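Local coordinates for Myo-inositol 2-dehydrogenase (Lactobacillus plantarum WCFS1, PDB 3CEA), which probably catalyses the NAD-dependent oxidation of myo-inositol at its 2-hydroxyl group, holding the cofactor on a Rossmann-fold domain, at residues A[7-12]-A[304-309]; A[25-28]-A[33-36]; A[28-33]-A[297-302]; A[65-70]-A[94-99]. All blocks are in the same frame, centred on the assembly; numbering follows the deposited sequence.

In the fold
Contacts 1, 2 and 3 make one continuous packing around the first beta-alpha-beta unit of the Rossmann domain, with helix 295-311 supplied late in the chain. Contacts 1 and 2 have centres about 9 Å apart and meet across neighbouring strands, where L9 O to K35 N and L9 N to G33 O are both 2.8 Å. Contacts 2 and 3, centred about 7 Å apart, share V28 and G33. Contact 4 serves the same parallel sheet, about 13 Å from contact 1 between centres, and F305 touches its backbone at V98 and F99. The bound NAD touches F298 of contact 3; the side chains of V302, I67 and L36 stand about 9, 10 and 13 Å from it.

Contact 1. Residues A[7-12]-A[304-309]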
# COMPACT_ATOMS: atom_id res chain seq x y z
N LYS A 7 -12.33 -32.73 34.19
CA LYS A 7 -13.70 -32.41 33.78
C LYS A 7 -13.73 -31.11 32.99
O LYS A 7 -13.20 -30.09 33.44
CB LYS A 7 -14.61 -32.27 35.00
CG LYS A 7 -15.15 -33.58 35.56
CD LYS A 7 -16.20 -33.29 36.63
CE LYS A 7 -16.56 -34.53 37.44
NZ LYS A 7 -17.41 -35.48 36.68
N PRO A 8 -14.34 -31.13 31.79
CA PRO A 8 -14.56 -29.89 31.05
C PRO A 8 -15.65 -29.05 31.72
O PRO A 8 -16.51 -29.60 32.41
CB PRO A 8 -15.02 -30.37 29.67
CG PRO A 8 -15.63 -31.70 29.92
CD PRO A 8 -14.85 -32.31 31.05
N LEU A 9 -15.59 -27.74 31.53
CA LEU A 9 -16.64 -26.85 32.02
C LEU A 9 -17.90 -27.07 31.21
O LEU A 9 -17.85 -27.20 29.99
CB LEU A 9 -16.22 -25.38 31.92
CG LEU A 9 -15.05 -24.85 32.77
CD1 LEU A 9 -14.79 -23.41 32.39
CD2 LEU A 9 -15.31 -24.98 34.26
N ARG A 10 -19.04 -27.14 31.90
CA ARG A 10 -20.32 -27.29 31.24
C ARG A 10 -20.91 -25.90 31.01
O ARG A 10 -21.13 -25.15 31.96
CB ARG A 10 -21.26 -28.18 32.07
CG ARG A 10 -20.78 -29.63 32.16
CD ARG A 10 -21.72 -30.51 32.96
NE ARG A 10 -23.02 -30.66 32.31
CZ ARG A 10 -23.30 -31.56 31.37
NH1 ARG A 10 -22.37 -32.40 30.93
NH2 ARG A 10 -24.52 -31.61 30.85
N ALA A 11 -21.14 -25.57 29.74
CA ALA A 11 -21.55 -24.22 29.36
C ALA A 11 -22.87 -24.16 28.60
O ALA A 11 -23.29 -25.14 27.98
CB ALA A 11 -20.45 -23.53 28.56
N ALA A 12 -23.51 -23.00 28.67
CA ALA A 12 -24.72 -22.70 27.91
C ALA A 12 -24.55 -21.35 27.21
O ALA A 12 -23.70 -20.55 27.58
CB ALA A 12 -25.93 -22.67 28.83
N ASP A 304 -9.80 -17.29 27.02
CA ASP A 304 -9.30 -16.61 28.21
C ASP A 304 -10.30 -16.69 29.36
O ASP A 304 -9.92 -16.92 30.51
CB ASP A 304 -8.94 -15.15 27.91
CG ASP A 304 -8.32 -14.43 29.10
OD1 ASP A 304 -7.33 -14.94 29.67
OD2 ASP A 304 -8.83 -13.35 29.46
N PHE A 305 -11.59 -16.51 29.04
CA PHE A 305 -12.67 -16.64 30.01
C PHE A 305 -12.74 -18.04 30.60
O PHE A 305 -12.86 -18.21 31.81
CB PHE A 305 -14.02 -16.25 29.37
CG PHE A 305 -15.22 -16.62 30.21
CD1 PHE A 305 -15.59 -15.83 31.29
CD2 PHE A 305 -15.97 -17.75 29.91
CE1 PHE A 305 -16.70 -16.16 32.07
CE2 PHE A 305 -17.09 -18.09 30.67
CZ PHE A 305 -17.45 -17.29 31.76
N VAL A 306 -12.68 -19.05 29.72
CA VAL A 306 -12.72 -20.45 30.13
C VAL A 306 -11.53 -20.77 31.05
O VAL A 306 -11.71 -21.40 32.10
CB VAL A 306 -12.76 -21.41 28.90
CG1 VAL A 306 -12.50 -22.85 29.31
CG2 VAL A 306 -14.11 -21.30 28.20
N ASN A 307 -10.34 -20.31 30.67
CA ASN A 307 -9.14 -20.43 31.50
C ASN A 307 -9.32 -19.72 32.84
O ASN A 307 -8.92 -20.24 33.89
CB ASN A 307 -7.91 -19.88 30.78
CG ASN A 307 -7.56 -20.66 29.52
OD1 ASN A 307 -7.78 -21.86 29.43
ND2 ASN A 307 -7.00 -19.96 28.53
N ASN A 308 -9.92 -18.53 32.79
CA ASN A 308 -10.18 -17.73 33.99
C ASN A 308 -11.08 -18.43 35.00
O ASN A 308 -10.82 -18.39 36.20
CB ASN A 308 -10.75 -16.36 33.62
CG ASN A 308 -9.69 -15.39 33.12
OD1 ASN A 308 -8.49 -15.67 33.17
ND2 ASN A 308 -10.13 -14.23 32.65
N VAL A 309 -12.13 -19.09 34.50
CA VAL A 309 -13.03 -19.87 35.35
C VAL A 309 -12.29 -21.05 36.00
O VAL A 309 -12.44 -21.30 37.20
CB VAL A 309 -14.29 -20.37 34.58
CG1 VAL A 309 -15.18 -21.21 35.48
CG2 VAL A 309 -15.08 -19.20 34.01
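L9, at the start of strand 9-14, faces V306 on helix 295-311 with their CA atoms 7.7 Å apart, a spacing that leaves room for one layer of side chains between the backbones. L9 fills that layer. Its CB points at the helix, and with chi2 at 176° the CD1 methyl prolongs the chain outward as its leading atom. CD1 lands in the shallow hollow between two residues one helical turn apart: V306 CG1 is 3.9 Å from L9 CD1 on one flank, and V309 CB is 3.8 Å from L9 CD1 on the other. The same methyl rests against the helix backbone, with L9 CD1 3.7 Å from V306 O. Its twin also takes part, L9 CD2 lying 4.0 Å from V309 CG1, so both branches of the leucine bear on this valine, whose side chain runs at a slant to it. V309 divides its two methyls between different tasks, since CG2 sits over one face of the F305 ring, near its rim, while CG1 turns to L9. That ring packs in turn against F76 and F99 of the sheet. Behind L9, backbone hydrogen bonds to G33 and K35 tie its strand to strand 34-40, and V34 touches its side chain. The branched leucine projects far enough from the strand to bring both methyls to the helix, while the beta-branched valines keep theirs close to the helix backbone. The side-chain contacts are apolar, and one methyl also rests on a carbonyl oxygen: van der Waals contact and the exclusion of water join a late helix to the first strand, without polar pairing to fix their register.

Contact 2. Residues A[25-28]-A[33-36]; sequences RHLV and GVKL
L27 and V28, near the end of helix 20-29, present their side chains to V34 and L36 on the strand that follows, and the principal contacts are apolar. L27 CD1 meets V34 CG1 at 3.9 Å, the two side chains crossing at about a right angle. The other leucine methyl serves the second strand residue, with L27 CD2 4.2 Å from L36 CD1. V28 adds a smaller contact, where V28 CG2 approaches L36 CD2 at 4.1 Å, again nearly perpendicular. L36 thus spreads its two methyls over two consecutive helix residues, a division made possible by the fork at CG.

A second kind of contact sets methyl against backbone. V34 CG1 is tucked between its own backbone N and carbonyl carbon (chi1 81°), and from there it reaches to 3.6 Å from L27 O. This is packing without a hydrogen bond. The compact beta-branched valine fits close to the strand backbone, and K35, between the two apolar residues, turns its CB away from the helix.

The turn passes through G33, whose positive phi of 76° is easily adopted by glycine and lets the chain enter the strand; backbone hydrogen bonds then join G33 and K35 to L9. Together these residues make the close of a beta-alpha-beta crossover, the first of the Rossmann domain: helix 20-29 lies against strand 34-40, V34 also touches L9 and A11 of strand 9-14, L36 touches I13, and L27 passes on to V302 of helix 295-311.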
# COMPACT_ATOMS: atom_id res chain seq x y z
N ARG A 25 -20.13 -21.73 17.51
CA ARG A 25 -19.23 -22.50 16.66
C ARG A 25 -17.86 -22.69 17.30
O ARG A 25 -17.34 -23.81 17.34
CB ARG A 25 -19.08 -21.85 15.28
CG ARG A 25 -20.25 -22.09 14.34
CD ARG A 25 -19.94 -21.52 12.96
NE ARG A 25 -21.02 -21.77 12.00
CZ ARG A 25 -21.88 -20.86 11.57
NH1 ARG A 25 -21.82 -19.60 12.00
NH2 ARG A 25 -22.82 -21.20 10.69
N HIS A 26 -17.28 -21.60 17.82
CA HIS A 26 -15.98 -21.64 18.48
C HIS A 26 -16.03 -22.50 19.74
O HIS A 26 -15.08 -23.23 20.04
CB HIS A 26 -15.51 -20.23 18.87
CG HIS A 26 -15.23 -19.34 17.69
ND1 HIS A 26 -15.31 -17.97 17.77
CD2 HIS A 26 -14.86 -19.62 16.42
CE1 HIS A 26 -15.00 -17.44 16.60
NE2 HIS A 26 -14.73 -18.43 15.76
N LEU A 27 -17.15 -22.42 20.45
CA LEU A 27 -17.36 -23.10 21.71
C LEU A 27 -17.39 -24.63 21.55
O LEU A 27 -17.02 -25.37 22.46
CB LEU A 27 -18.66 -22.60 22.34
CG LEU A 27 -18.73 -22.09 23.79
CD1 LEU A 27 -17.37 -21.66 24.34
CD2 LEU A 27 -19.72 -20.94 23.86
N VAL A 28 -17.83 -25.07 20.37
CA VAL A 28 -17.87 -26.50 20.03
C VAL A 28 -16.58 -26.95 19.34
O VAL A 28 -16.06 -28.03 19.63
CB VAL A 28 -19.10 -26.82 19.13
CG1 VAL A 28 -19.14 -28.30 18.76
CG2 VAL A 28 -20.40 -26.43 19.82
N GLY A 33 -11.42 -27.29 26.95
CA GLY A 33 -11.82 -27.42 28.35
C GLY A 33 -13.25 -27.01 28.61
O GLY A 33 -13.62 -26.73 29.75
N VAL A 34 -14.06 -26.99 27.55
CA VAL A 34 -15.46 -26.58 27.65
C VAL A 34 -16.37 -27.47 26.79
O VAL A 34 -15.95 -28.02 25.77
CB VAL A 34 -15.65 -25.07 27.28
CG1 VAL A 34 -15.68 -24.86 25.76
CG2 VAL A 34 -16.90 -24.50 27.93
N LYS A 35 -17.62 -27.62 27.23
CA LYS A 35 -18.63 -28.36 26.50
C LYS A 35 -19.94 -27.58 26.51
O LYS A 35 -20.51 -27.32 27.57
CB LYS A 35 -18.83 -29.76 27.10
CG LYS A 35 -19.56 -30.74 26.20
N LEU A 36 -20.40 -27.20 25.32
CA LEU A 36 -21.67 -26.49 25.17
C LEU A 36 -22.84 -27.48 25.23
O LEU A 36 -23.01 -28.30 24.32
CB LEU A 36 -21.69 -25.68 23.86
CG LEU A 36 -22.85 -24.71 23.62
CD1 LEU A 36 -22.88 -23.59 24.66
CD2 LEU A 36 -22.75 -24.12 22.22

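Contact 3. Residues A[28-33]-A[297-302]; sequences VNKIQG and AFTDEV
I31 and T299 lie alongside each other with their side chains running in opposite directions and their ends touching, I31 CD1 against T299 CG2 at 3.8 Å. The same I31 CD1 reaches the helix backbone, 3.4 Å from T299 O. V302 lies across the same isoleucine at roughly a right angle, its CG1 3.8 Å from I31 CG1. K30 likewise crosses T299 almost perpendicularly: K30 CB is 4.0 Å from T299 CG2, and K30 CD is 3.8 Å from T299 OG1, before the amino end leads away.

T299 is turned to serve two environments. Its OG1 sits beside its own backbone N (chi1 -62°), where it hydrogen-bonds to D295 O one turn earlier, and this leaves CG2 for I31 and K30. Threonine suits the place because its hydroxyl is satisfied inside its own helix while its methyl packs outward. Next to it, F298 touches the bound NAD and meets the ring of H23.

The contact is therefore carried mostly by methyl and methylene groups, two of them resting against oxygens of T299 without a hydrogen bond; the lysine contributes aliphatic carbons, and its charge is kept away from the buried isoleucine and valine.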
# COMPACT_ATOMS: atom_id res chain seq x y z
N VAL A 28 -17.83 -25.07 20.37
CA VAL A 28 -17.87 -26.50 20.03
C VAL A 28 -16.58 -26.95 19.34
O VAL A 28 -16.06 -28.03 19.63
CB VAL A 28 -19.10 -26.82 19.13
CG1 VAL A 28 -19.14 -28.30 18.76
CG2 VAL A 28 -20.40 -26.43 19.82
N ASN A 29 -16.06 -26.10 18.45
CA ASN A 29 -14.96 -26.49 17.56
C ASN A 29 -13.55 -26.09 18.00
O ASN A 29 -12.59 -26.82 17.76
CB ASN A 29 -15.22 -25.98 16.14
CG ASN A 29 -16.46 -26.59 15.51
OD1 ASN A 29 -16.78 -27.76 15.74
ND2 ASN A 29 -17.16 -25.81 14.71
N LYS A 30 -13.43 -24.92 18.63
CA LYS A 30 -12.11 -24.35 18.90
C LYS A 30 -11.74 -24.28 20.38
O LYS A 30 -10.62 -24.66 20.75
CB LYS A 30 -11.99 -22.96 18.25
CG LYS A 30 -12.11 -22.98 16.73
CD LYS A 30 -11.89 -21.60 16.14
CE LYS A 30 -12.26 -21.55 14.66
NZ LYS A 30 -11.29 -22.29 13.81
N ILE A 31 -12.66 -23.81 21.22
CA ILE A 31 -12.37 -23.61 22.64
C ILE A 31 -12.13 -24.94 23.37
O ILE A 31 -12.87 -25.90 23.18
CB ILE A 31 -13.49 -22.80 23.36
CG1 ILE A 31 -13.92 -21.57 22.55
CG2 ILE A 31 -13.07 -22.41 24.78
CD1 ILE A 31 -12.82 -20.54 22.29
N GLN A 32 -11.08 -24.96 24.19
CA GLN A 32 -10.70 -26.16 24.93
C GLN A 32 -11.14 -26.11 26.39
O GLN A 32 -11.22 -25.04 26.99
CB GLN A 32 -9.19 -26.37 24.86
CG GLN A 32 -8.67 -26.68 23.47
CD GLN A 32 -7.38 -27.47 23.49
OE1 GLN A 32 -6.40 -27.07 24.12
NE2 GLN A 32 -7.37 -28.60 22.79
N GLY A 33 -11.42 -27.29 26.95
CA GLY A 33 -11.82 -27.42 28.35
C GLY A 33 -13.25 -27.01 28.61
O GLY A 33 -13.62 -26.73 29.75
N ALA A 297 -9.69 -12.99 17.70
CA ALA A 297 -9.87 -12.25 18.95
C ALA A 297 -11.08 -12.76 19.75
O ALA A 297 -11.00 -12.89 20.97
CB ALA A 297 -10.00 -10.76 18.69
N PHE A 298 -12.17 -13.06 19.05
CA PHE A 298 -13.36 -13.66 19.66
C PHE A 298 -13.06 -15.03 20.25
O PHE A 298 -13.55 -15.36 21.33
CB PHE A 298 -14.48 -13.81 18.63
CG PHE A 298 -15.23 -12.53 18.34
CD1 PHE A 298 -15.83 -11.81 19.38
CD2 PHE A 298 -15.38 -12.08 17.03
CE1 PHE A 298 -16.53 -10.64 19.11
CE2 PHE A 298 -16.08 -10.91 16.76
CZ PHE A 298 -16.66 -10.19 17.79
N THR A 299 -12.27 -15.82 19.54
CA THR A 299 -11.87 -17.14 20.01
C THR A 299 -10.96 -16.99 21.23
O THR A 299 -11.21 -17.60 22.27
CB THR A 299 -11.18 -17.95 18.90
OG1 THR A 299 -12.11 -18.16 17.83
CG2 THR A 299 -10.71 -19.31 19.40
N ASP A 300 -9.92 -16.16 21.10
CA ASP A 300 -8.94 -15.97 22.17
C ASP A 300 -9.54 -15.42 23.48
O ASP A 300 -9.11 -15.83 24.57
CB ASP A 300 -7.77 -15.10 21.68
CG ASP A 300 -6.87 -15.83 20.68
OD1 ASP A 300 -7.00 -17.07 20.52
OD2 ASP A 300 -6.01 -15.17 20.05
N GLU A 301 -10.52 -14.53 23.37
CA GLU A 301 -11.17 -13.95 24.56
C GLU A 301 -12.04 -14.96 25.30
O GLU A 301 -12.06 -14.97 26.54
CB GLU A 301 -11.98 -12.70 24.22
CG GLU A 301 -13.29 -12.96 23.47
CD GLU A 301 -14.25 -11.80 23.54
OE1 GLU A 301 -14.03 -10.86 24.34
OE2 GLU A 301 -15.25 -11.83 22.79
N VAL A 302 -12.76 -15.80 24.55
CA VAL A 302 -13.61 -16.83 25.13
C VAL A 302 -12.75 -17.91 25.79
O VAL A 302 -13.08 -18.41 26.86
CB VAL A 302 -14.59 -17.42 24.09
CG1 VAL A 302 -15.27 -18.68 24.61
CG2 VAL A 302 -15.64 -16.39 23.71

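Contact 4. Residues A[65-70]-A[94-99]; sequences DMIDTE and AGLNVF
I67 touches A94 and L96 with a single methyl, CG2, and its torsions explain the choice. With chi1 at -66°, CG1 lies beside the backbone N and CG2 stands anti to it, carried toward the other segment. There I67 CG2 meets A94 CB at 3.7 Å and L96 CD2 at a looser 4.2 Å. I67 also packs on I75, Y90 and A91. Alanine suits the near position because its small CB allows the backbones to come close, A94 and I67 having CA atoms 7.5 Å apart. L96, whose backbone is farther off, reaches I67 with its CD2: chi1 of -85° directs CG to that side, and chi2 of 56° folds CD1 back, so that CD2 extends the chain away from CA as its leading methyl.

Between the two, G95, with its positive phi, is the C-prime residue of a Schellman motif closing helix 84-93, in which L96 N bonds to A91 O and G95 N to M92 O.

Helix 63-67 thus packs against the turn after helix 84-93 and the lead-in to strand 97-100, beside strand 74-77, an apolar joint of the alternating strands and helices of an NAD-binding Rossmann fold.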
# COMPACT_ATOMS: atom_id res chain seq x y z
N ASP A 65 -35.70 -20.89 32.41
CA ASP A 65 -35.94 -22.33 32.37
C ASP A 65 -34.63 -23.10 32.19
O ASP A 65 -34.41 -24.11 32.86
CB ASP A 65 -36.91 -22.70 31.24
CG ASP A 65 -38.37 -22.48 31.62
OD1 ASP A 65 -38.66 -22.23 32.81
OD2 ASP A 65 -39.23 -22.56 30.72
N MSE A 66 -33.77 -22.60 31.30
CA MSE A 66 -32.48 -23.24 31.03
C MSE A 66 -31.56 -23.23 32.24
O MSE A 66 -30.96 -24.25 32.58
CB MSE A 66 -31.80 -22.59 29.83
CG MSE A 66 -30.54 -23.30 29.36
SE MSE A 66 -29.75 -22.52 27.76
CE MSE A 66 -29.20 -20.82 28.50
N ILE A 67 -31.46 -22.07 32.89
CA ILE A 67 -30.59 -21.88 34.05
C ILE A 67 -31.04 -22.73 35.25
O ILE A 67 -30.20 -23.20 36.03
CB ILE A 67 -30.47 -20.37 34.43
CG1 ILE A 67 -29.73 -19.61 33.33
CG2 ILE A 67 -29.75 -20.19 35.77
CD1 ILE A 67 -29.87 -18.09 33.39
N ASP A 68 -32.34 -22.95 35.37
CA ASP A 68 -32.92 -23.71 36.48
C ASP A 68 -33.03 -25.21 36.22
O ASP A 68 -33.45 -25.97 37.09
CB ASP A 68 -34.29 -23.14 36.87
CG ASP A 68 -34.22 -21.70 37.36
OD1 ASP A 68 -33.17 -21.29 37.90
OD2 ASP A 68 -35.23 -20.98 37.20
N THR A 69 -32.64 -25.65 35.01
CA THR A 69 -32.76 -27.06 34.63
C THR A 69 -31.42 -27.69 34.27
O THR A 69 -31.19 -28.86 34.58
CB THR A 69 -33.75 -27.25 33.44
OG1 THR A 69 -34.93 -26.47 33.66
CG2 THR A 69 -34.14 -28.71 33.29
N GLU A 70 -30.55 -26.92 33.63
CA GLU A 70 -29.28 -27.46 33.14
C GLU A 70 -28.19 -27.46 34.20
O GLU A 70 -28.11 -26.55 35.04
CB GLU A 70 -28.81 -26.69 31.90
CG GLU A 70 -29.73 -26.78 30.69
CD GLU A 70 -29.73 -28.16 30.03
OE1 GLU A 70 -28.64 -28.74 29.84
OE2 GLU A 70 -30.83 -28.65 29.70
N ALA A 94 -27.58 -17.76 40.52
CA ALA A 94 -27.65 -19.21 40.41
C ALA A 94 -26.27 -19.86 40.51
O ALA A 94 -26.13 -21.06 40.28
CB ALA A 94 -28.35 -19.61 39.12
N GLY A 95 -25.26 -19.06 40.84
CA GLY A 95 -23.90 -19.56 41.07
C GLY A 95 -23.05 -19.71 39.82
O GLY A 95 -21.91 -20.17 39.90
N LEU A 96 -23.60 -19.31 38.68
CA LEU A 96 -22.93 -19.45 37.40
C LEU A 96 -21.84 -18.40 37.18
O LEU A 96 -21.93 -17.28 37.70
CB LEU A 96 -23.95 -19.37 36.25
CG LEU A 96 -24.73 -20.61 35.79
CD1 LEU A 96 -25.51 -21.30 36.92
CD2 LEU A 96 -25.67 -20.23 34.67
N ASN A 97 -20.81 -18.78 36.43
CA ASN A 97 -19.83 -17.83 35.92
C ASN A 97 -20.39 -17.25 34.63
O ASN A 97 -20.96 -17.97 33.81
CB ASN A 97 -18.49 -18.52 35.68
CG ASN A 97 -17.90 -19.10 36.95
OD1 ASN A 97 -17.27 -18.39 37.74
ND2 ASN A 97 -18.09 -20.40 37.16
N VAL A 98 -20.23 -15.94 34.45
CA VAL A 98 -20.90 -15.24 33.36
C VAL A 98 -19.94 -14.55 32.40
O VAL A 98 -19.09 -13.75 32.81
CB VAL A 98 -21.93 -14.20 33.89
CG1 VAL A 98 -22.60 -13.45 32.75
CG2 VAL A 98 -22.98 -14.87 34.76
N PHE A 99 -20.08 -14.88 31.11
CA PHE A 99 -19.49 -14.10 30.04
C PHE A 99 -20.63 -13.35 29.35
O PHE A 99 -21.46 -13.96 28.67
CB PHE A 99 -18.75 -14.99 29.05
CG PHE A 99 -18.06 -14.24 27.94
CD1 PHE A 99 -18.75 -13.86 26.79
CD2 PHE A 99 -16.71 -13.91 28.05
CE1 PHE A 99 -18.12 -13.17 25.76
CE2 PHE A 99 -16.06 -13.22 27.02
CZ PHE A 99 -16.77 -12.84 25.88